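Local coordinates for protein Phenylalanine/tyrosine ammonia-lyase (Rhodosporidium toruloides, PDB 1Y2M) that catalyses the non-oxidative deamination of L-phenylalanine to trans-cinnamate and of L-tyrosine to p-coumarate, working as a homotetramer, at residues E89-I94 and V183-L188; V164-M169 and G198-V203. All blocks are in the same frame, centred on the assembly; numbering follows the deposited sequence.

How the interactions relate
Both contacts lie within the aromatic amino acid lyase region of one chain and on the same side of its centre. Their own centres are about 21 Å apart and their nearest atoms about 7 Å, too far for direct contact. Along the chain the segments interleave: 89-94, 164-169, 183-188, 198-203. Helix 185-197 connects them along the chain: interaction 1 includes its first turn and interaction 2 the segment that follows it. Helix 162-176, which precedes it, contributes 164-169 to interaction 2, and its Leu176 also touches Val183 and Leu188 of interaction 1. The start of helix 185-197 is thus packed on helix 88-107 and the segment leaving its end on helix 162-176.

Interaction 1: residues E89-I94 and V183-L188; sequences EIRSKI and VRLVVL
The N-terminal turn of helix 185-197, with Arg184 at its N-cap position, packs against helix 88-107 through Ile94, in an apolar contact burying 213 Å² in all, both segments counted. The two branches of Ile94 do different work. Its CG2, set anti to the backbone N, faces the backbone just before the helix, 3.3 Å from Val183 O and also close to Leu185 N. Val183 O is buried by this contact with no polar partner in the model, and the Ile94 methyl packs against it. The other branch ends in CD1, which meets Leu188 CD1 tip to tip at 3.9 Å; Leu185 crosses Ile94 at about a right angle, CD1 to CD1 at 4.0 Å. Leu185 points toward helix 88-107 and its CG is anti to the backbone N (chi1 -176°), with the second methyl, CD2, 3.8 Å from Arg91 CG. Arg91 therefore contributes its aliphatic stem, while its guanidinium forms salt bridges with Asp86 and Asp88. Arg184 points away and pairs with Glu264. Val84 of strand 82-84 touches both Leu185 and Leu188, and Leu176 of helix 162-176 touches Val183 and Leu188, so the contact borders on both that strand and that helix.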
ATOM      1  N   GLU B  89     -32.415  25.761 -29.583  1.00 20.41           N
ATOM      2  CA  GLU B  89     -32.437  24.308 -29.413  1.00 25.36           C
ATOM      3  C   GLU B  89     -32.048  23.891 -27.991  1.00 21.58           C
ATOM      4  O   GLU B  89     -32.712  23.087 -27.371  1.00 19.17           O
ATOM      5  CB  GLU B  89     -31.456  23.634 -30.371  1.00 24.44           C
ATOM      6  CG  GLU B  89     -31.905  23.636 -31.820  1.00 38.20           C
ATOM      7  CD  GLU B  89     -31.197  22.568 -32.657  1.00 36.20           C
ATOM      8  OE1 GLU B  89     -30.058  22.165 -32.275  1.00 49.20           O
ATOM      9  OE2 GLU B  89     -31.790  22.140 -33.692  1.00 49.70           O
ATOM     10  N   ILE B  90     -30.947  24.439 -27.503  1.00 23.41           N
ATOM     11  CA  ILE B  90     -30.479  24.116 -26.159  1.00 22.20           C
ATOM     12  C   ILE B  90     -31.520  24.573 -25.152  1.00 20.70           C
ATOM     13  O   ILE B  90     -31.976  23.791 -24.317  1.00 20.57           O
ATOM     14  CB  ILE B  90     -29.105  24.781 -25.845  1.00 24.06           C
ATOM     15  CG1 ILE B  90     -28.025  24.336 -26.841  1.00 27.95           C
ATOM     16  CG2 ILE B  90     -28.693  24.507 -24.393  1.00 26.54           C
ATOM     17  CD1 ILE B  90     -27.539  22.923 -26.652  1.00 36.28           C
ATOM     18  N   ARG B  91     -31.902  25.844 -25.219  1.00 21.55           N
ATOM     19  CA  ARG B  91     -32.914  26.365 -24.295  1.00 22.22           C
ATOM     20  C   ARG B  91     -34.162  25.530 -24.272  1.00 20.40           C
ATOM     21  O   ARG B  91     -34.713  25.264 -23.211  1.00 20.83           O
ATOM     22  CB  ARG B  91     -33.338  27.777 -24.666  1.00 23.76           C
ATOM     23  CG  ARG B  91     -32.418  28.819 -24.159  1.00 26.32           C
ATOM     24  CD  ARG B  91     -32.931  30.211 -24.525  1.00 31.18           C
ATOM     25  NE  ARG B  91     -31.765  31.014 -24.814  1.00 39.70           N
ATOM     26  CZ  ARG B  91     -31.391  31.442 -26.009  1.00 35.40           C
ATOM     27  NH1 ARG B  91     -32.132  31.254 -27.105  1.00 38.78           N
ATOM     28  NH2 ARG B  91     -30.259  32.108 -26.090  1.00 36.43           N
ATOM     29  N   SER B  92     -34.652  25.170 -25.453  1.00 19.45           N
ATOM     30  CA  SER B  92     -35.862  24.395 -25.563  1.00 19.29           C
ATOM     31  C   SER B  92     -35.728  23.000 -24.956  1.00 19.00           C
ATOM     32  O   SER B  92     -36.640  22.504 -24.326  1.00 18.86           O
ATOM     33  CB  SER B  92     -36.291  24.281 -27.031  1.00 21.96           C
ATOM     34  OG  SER B  92     -37.400  23.405 -27.146  1.00 30.27           O
ATOM     35  N   LYS B  93     -34.586  22.367 -25.145  1.00 19.93           N
ATOM     36  CA  LYS B  93     -34.318  21.087 -24.522  1.00 21.66           C
ATOM     37  C   LYS B  93     -34.338  21.213 -22.979  1.00 19.86           C
ATOM     38  O   LYS B  93     -34.975  20.415 -22.271  1.00 17.93           O
ATOM     39  CB  LYS B  93     -32.950  20.625 -24.994  1.00 24.79           C
ATOM     40  CG  LYS B  93     -32.653  19.184 -24.766  1.00 28.98           C
ATOM     41  CD  LYS B  93     -31.147  18.948 -24.861  1.00 32.81           C
ATOM     42  CE  LYS B  93     -30.544  19.504 -26.136  1.00 30.50           C
ATOM     43  NZ  LYS B  93     -29.253  18.857 -26.479  1.00 26.19           N
ATOM     44  N   ILE B  94     -33.656  22.239 -22.463  1.00 20.16           N
ATOM     45  CA  ILE B  94     -33.667  22.477 -21.018  1.00 18.74           C
ATOM     46  C   ILE B  94     -35.076  22.726 -20.560  1.00 18.84           C
ATOM     47  O   ILE B  94     -35.577  22.048 -19.648  1.00 19.90           O
ATOM     48  CB  ILE B  94     -32.708  23.629 -20.602  1.00 18.40           C
ATOM     49  CG1 ILE B  94     -31.263  23.189 -20.823  1.00 18.29           C
ATOM     50  CG2 ILE B  94     -32.903  24.013 -19.138  1.00 20.56           C
ATOM     51  CD1 ILE B  94     -30.222  24.361 -20.959  1.00 20.18           C
ATOM     52  N   VAL B 183     -33.539  20.701 -14.595  1.00 11.94           N
ATOM     53  CA  VAL B 183     -33.095  21.881 -13.857  1.00 11.23           C
ATOM     54  C   VAL B 183     -33.282  23.106 -14.759  1.00 12.00           C
ATOM     55  O   VAL B 183     -32.869  23.086 -15.931  1.00 12.16           O
ATOM     56  CB  VAL B 183     -31.624  21.731 -13.442  1.00 10.87           C
ATOM     57  CG1 VAL B 183     -31.133  23.009 -12.747  1.00 12.26           C
ATOM     58  CG2 VAL B 183     -31.423  20.493 -12.492  1.00 11.66           C
ATOM     59  N   ARG B 184     -33.881  24.175 -14.234  1.00 11.58           N
ATOM     60  CA  ARG B 184     -34.143  25.355 -15.057  1.00 12.19           C
ATOM     61  C   ARG B 184     -32.892  26.080 -15.527  1.00 10.56           C
ATOM     62  O   ARG B 184     -31.862  26.117 -14.860  1.00 11.19           O
ATOM     63  CB  ARG B 184     -34.989  26.373 -14.323  1.00 13.95           C
ATOM     64  CG  ARG B 184     -36.399  25.913 -13.890  1.00 14.95           C
ATOM     65  CD  ARG B 184     -36.973  26.927 -12.895  1.00 15.59           C
ATOM     66  NE  ARG B 184     -36.242  26.846 -11.637  1.00 18.35           N
ATOM     67  CZ  ARG B 184     -36.086  27.831 -10.755  1.00 14.81           C
ATOM     68  NH1 ARG B 184     -36.655  29.017 -10.932  1.00 19.60           N
ATOM     69  NH2 ARG B 184     -35.370  27.601  -9.654  1.00 15.94           N
ATOM     70  N   LEU B 185     -33.036  26.729 -16.672  1.00 11.18           N
ATOM     71  CA  LEU B 185     -31.981  27.546 -17.222  1.00 11.97           C
ATOM     72  C   LEU B 185     -31.541  28.635 -16.251  1.00  9.77           C
ATOM     73  O   LEU B 185     -30.340  28.884 -16.127  1.00  9.06           O
ATOM     74  CB  LEU B 185     -32.436  28.191 -18.519  1.00  9.95           C
ATOM     75  CG  LEU B 185     -31.397  29.014 -19.253  1.00 12.80           C
ATOM     76  CD1 LEU B 185     -30.201  28.155 -19.644  1.00 12.74           C
ATOM     77  CD2 LEU B 185     -32.038  29.669 -20.483  1.00 14.61           C
ATOM     78  N   VAL B 186     -32.472  29.241 -15.533  1.00 10.20           N
ATOM     79  CA  VAL B 186     -32.119  30.267 -14.570  1.00 10.61           C
ATOM     80  C   VAL B 186     -31.128  29.772 -13.497  1.00  9.22           C
ATOM     81  O   VAL B 186     -30.266  30.546 -13.022  1.00 12.91           O
ATOM     82  CB  VAL B 186     -33.374  30.882 -13.938  1.00 10.92           C
ATOM     83  CG1 VAL B 186     -34.099  29.909 -13.091  1.00 14.07           C
ATOM     84  CG2 VAL B 186     -33.003  32.105 -13.163  1.00 19.29           C
ATOM     85  N   VAL B 187     -31.246  28.503 -13.122  1.00  8.92           N
ATOM     86  CA  VAL B 187     -30.333  27.878 -12.174  1.00  9.24           C
ATOM     87  C   VAL B 187     -28.924  27.743 -12.804  1.00  9.10           C
ATOM     88  O   VAL B 187     -27.889  27.994 -12.155  1.00 12.47           O
ATOM     89  CB  VAL B 187     -30.872  26.515 -11.698  1.00  9.03           C
ATOM     90  CG1 VAL B 187     -29.849  25.757 -10.862  1.00 16.18           C
ATOM     91  CG2 VAL B 187     -32.131  26.712 -10.921  1.00 13.59           C
ATOM     92  N   LEU B 188     -28.871  27.319 -14.061  1.00  7.73           N
ATOM     93  CA  LEU B 188     -27.594  27.159 -14.726  1.00  7.48           C
ATOM     94  C   LEU B 188     -26.940  28.517 -14.884  1.00  8.17           C
ATOM     95  O   LEU B 188     -25.724  28.667 -14.643  1.00  9.48           O
ATOM     96  CB  LEU B 188     -27.752  26.492 -16.111  1.00  8.51           C
ATOM     97  CG  LEU B 188     -28.512  25.157 -16.113  1.00 12.94           C
ATOM     98  CD1 LEU B 188     -28.321  24.529 -17.533  1.00 11.89           C
ATOM     99  CD2 LEU B 188     -28.113  24.234 -15.021  1.00 22.90           C
TER

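Interaction 2: residues V164-M169 and G198-V203; sequences VVRGAM and GITPIV
A helical turn, 164-169, faces the segment 198-203, extended from Ile199 on, with the closest CA atoms, those of Arg166 and Thr200, 6.6 Å apart. The turn is held by backbone bonds from Ala168 N to Val164 O and from Met169 N to Val165 O. On the other side, Gly198 ends helix 185-197 in a Schellman motif; its positive phi of 64° favours glycine, and the chain then straightens into strand 200-201. Val165 covers more area than any other residue here, 66 Å², pointing at the strand. Its CB lies 3.5 Å from Thr200 CG2, its CG1 packs on Pro201 CD, and its CG2 meets Val203 CG2 at 4.0 Å. An alanine here, keeping CB but losing both branches, is likely to open a gap beside Pro201 and Val203.

Helix 162-176, helix 185-197 and strand 200-201 follow one another, and the chain returns so that the strand packs against helix 162-176. Within this chain it is an outermost strand of a three-stranded antiparallel sheet; backbone hydrogen bonds join Thr200 to His234 and, just beyond, Ile202 to Lys232. Selenomethionine Met169 approaches Pro201 tip to tip, with CE 3.9 Å from CD of the proline. The bend at chi3 (-78°) swings CE to 3.6 Å from Ile199 O, while SE and CE both stay near Pro201 CD. Leu191, Phe194 and Leu195 of helix 185-197 touch this selenomethionine.

The polar side of the contact is bridged by a water. It accepts from Arg166 NH1 at 2.9 Å, is hydrogen-bonded to Thr200 OG1 at 2.8 Å, and donates weakly to Ile199 O. The guanidinium is held further by two backbone carbonyls, NH1 bonding to Leu195 O and NH2 to Ala75 O.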
ATOM      1  N   VAL B 164     -10.663  24.237  -8.399  1.00  8.69           N
ATOM      2  CA  VAL B 164     -11.401  23.009  -8.483  1.00  9.19           C
ATOM      3  C   VAL B 164     -12.876  23.324  -8.469  1.00  9.21           C
ATOM      4  O   VAL B 164     -13.667  22.777  -9.239  1.00  9.56           O
ATOM      5  CB  VAL B 164     -11.015  22.083  -7.322  1.00  8.78           C
ATOM      6  CG1 VAL B 164     -12.000  20.923  -7.186  1.00 10.26           C
ATOM      7  CG2 VAL B 164      -9.587  21.550  -7.583  1.00  8.36           C
ATOM      8  N   VAL B 165     -13.243  24.229  -7.577  1.00  7.95           N
ATOM      9  CA  VAL B 165     -14.641  24.690  -7.486  1.00  7.94           C
ATOM     10  C   VAL B 165     -15.146  25.315  -8.779  1.00  8.40           C
ATOM     11  O   VAL B 165     -16.239  24.985  -9.257  1.00  8.55           O
ATOM     12  CB  VAL B 165     -14.901  25.610  -6.277  1.00  9.53           C
ATOM     13  CG1 VAL B 165     -16.378  26.045  -6.255  1.00 11.62           C
ATOM     14  CG2 VAL B 165     -14.497  24.899  -4.987  1.00 10.74           C
ATOM     15  N   ARG B 166     -14.325  26.173  -9.390  1.00  7.56           N
ATOM     16  CA  ARG B 166     -14.697  26.763 -10.676  1.00  7.64           C
ATOM     17  C   ARG B 166     -14.862  25.695 -11.759  1.00  9.32           C
ATOM     18  O   ARG B 166     -15.832  25.723 -12.520  1.00  9.57           O
ATOM     19  CB  ARG B 166     -13.621  27.745 -11.142  1.00  6.74           C
ATOM     20  CG  ARG B 166     -13.711  29.108 -10.368  1.00  8.24           C
ATOM     21  CD  ARG B 166     -12.773  30.132 -10.914  1.00 11.83           C
ATOM     22  NE  ARG B 166     -12.917  30.356 -12.357  1.00 11.92           N
ATOM     23  CZ  ARG B 166     -13.752  31.240 -12.904  1.00 10.31           C
ATOM     24  NH1 ARG B 166     -14.572  31.971 -12.152  1.00  9.20           N
ATOM     25  NH2 ARG B 166     -13.825  31.385 -14.223  1.00 11.74           N
ATOM     26  N   GLY B 167     -13.914  24.752 -11.836  1.00  8.78           N
ATOM     27  CA  GLY B 167     -14.025  23.680 -12.814  1.00 10.07           C
ATOM     28  C   GLY B 167     -15.295  22.855 -12.581  1.00  8.25           C
ATOM     29  O   GLY B 167     -15.961  22.451 -13.525  1.00  9.55           O
ATOM     30  N   ALA B 168     -15.664  22.683 -11.301  1.00  8.99           N
ATOM     31  CA  ALA B 168     -16.839  21.904 -10.941  1.00  9.57           C
ATOM     32  C   ALA B 168     -18.106  22.588 -11.372  1.00  9.84           C
ATOM     33  O   ALA B 168     -19.023  21.972 -11.898  1.00  8.34           O
ATOM     34  CB  ALA B 168     -16.879  21.679  -9.446  1.00 11.28           C
HETATM   35  N   MSE B 169     -18.157  23.895 -11.180  1.00  7.97           N
HETATM   36  CA  MSE B 169     -19.340  24.657 -11.618  1.00 10.10           C
HETATM   37  C   MSE B 169     -19.501  24.593 -13.121  1.00  7.58           C
HETATM   38  O   MSE B 169     -20.633  24.511 -13.609  1.00  8.60           O
HETATM   39  CB  MSE B 169     -19.321  26.094 -11.124  1.00  9.80           C
HETATM   40  CG  MSE B 169     -19.358  26.116  -9.628  1.00  9.16           C
HETATM   41 SE   MSE B 169     -19.756  27.973  -8.962  1.00 19.53          SE
HETATM   42  CE  MSE B 169     -17.921  28.797  -9.196  1.00 10.80           C
ATOM     43  N   GLY B 198     -16.571  35.855 -10.708  1.00  9.26           N
ATOM     44  CA  GLY B 198     -15.521  35.428  -9.820  1.00  9.91           C
ATOM     45  C   GLY B 198     -15.974  35.203  -8.394  1.00  9.51           C
ATOM     46  O   GLY B 198     -15.214  35.484  -7.424  1.00 10.30           O
ATOM     47  N   ILE B 199     -17.184  34.675  -8.252  1.00  9.41           N
ATOM     48  CA  ILE B 199     -17.721  34.268  -6.925  1.00  8.43           C
ATOM     49  C   ILE B 199     -17.513  32.763  -6.822  1.00  9.81           C
ATOM     50  O   ILE B 199     -18.030  32.029  -7.649  1.00  9.46           O
ATOM     51  CB  ILE B 199     -19.204  34.581  -6.816  1.00 10.33           C
ATOM     52  CG1 ILE B 199     -19.456  36.080  -6.991  1.00  9.57           C
ATOM     53  CG2 ILE B 199     -19.696  34.089  -5.452  1.00 10.19           C
ATOM     54  CD1 ILE B 199     -20.904  36.411  -7.137  1.00 11.48           C
ATOM     55  N   THR B 200     -16.724  32.305  -5.855  1.00  8.27           N
ATOM     56  CA  THR B 200     -16.359  30.897  -5.753  1.00  7.45           C
ATOM     57  C   THR B 200     -16.711  30.411  -4.349  1.00  7.08           C
ATOM     58  O   THR B 200     -16.199  30.929  -3.342  1.00  9.15           O
ATOM     59  CB  THR B 200     -14.854  30.631  -5.999  1.00  9.23           C
ATOM     60  OG1 THR B 200     -14.397  31.250  -7.202  1.00  9.83           O
ATOM     61  CG2 THR B 200     -14.609  29.144  -6.130  1.00 10.00           C
ATOM     62  N   PRO B 201     -17.684  29.482  -4.287  1.00  9.18           N
ATOM     63  CA  PRO B 201     -18.080  28.941  -3.013  1.00  7.04           C
ATOM     64  C   PRO B 201     -16.927  28.356  -2.222  1.00  7.54           C
ATOM     65  O   PRO B 201     -16.045  27.726  -2.785  1.00  8.84           O
ATOM     66  CB  PRO B 201     -19.093  27.875  -3.390  1.00  7.71           C
ATOM     67  CG  PRO B 201     -19.725  28.371  -4.647  1.00  7.97           C
ATOM     68  CD  PRO B 201     -18.551  29.002  -5.384  1.00 10.92           C
ATOM     69  N   ILE B 202     -16.985  28.547  -0.920  1.00  8.10           N
ATOM     70  CA  ILE B 202     -16.034  27.949  -0.013  1.00  9.19           C
ATOM     71  C   ILE B 202     -16.612  26.576   0.342  1.00  9.84           C
ATOM     72  O   ILE B 202     -17.730  26.478   0.885  1.00 11.01           O
ATOM     73  CB  ILE B 202     -15.854  28.823   1.253  1.00 10.25           C
ATOM     74  CG1 ILE B 202     -15.216  30.137   0.890  1.00 10.67           C
ATOM     75  CG2 ILE B 202     -15.054  28.095   2.322  1.00 11.03           C
ATOM     76  CD1 ILE B 202     -13.864  30.047   0.257  1.00 14.45           C
ATOM     77  N   VAL B 203     -15.883  25.518   0.004  1.00 11.32           N
ATOM     78  CA  VAL B 203     -16.414  24.178   0.112  1.00  8.69           C
ATOM     79  C   VAL B 203     -15.409  23.345   0.903  1.00  8.19           C
ATOM     80  O   VAL B 203     -14.222  23.461   0.688  1.00  8.73           O
ATOM     81  CB  VAL B 203     -16.552  23.587  -1.329  1.00  9.35           C
ATOM     82  CG1 VAL B 203     -17.079  22.145  -1.329  1.00 14.50           C
ATOM     83  CG2 VAL B 203     -17.399  24.474  -2.237  1.00  9.78           C
TER
HETATM   84  O   HOH W   1     -15.758  31.773  -9.552  1.00  8.49           O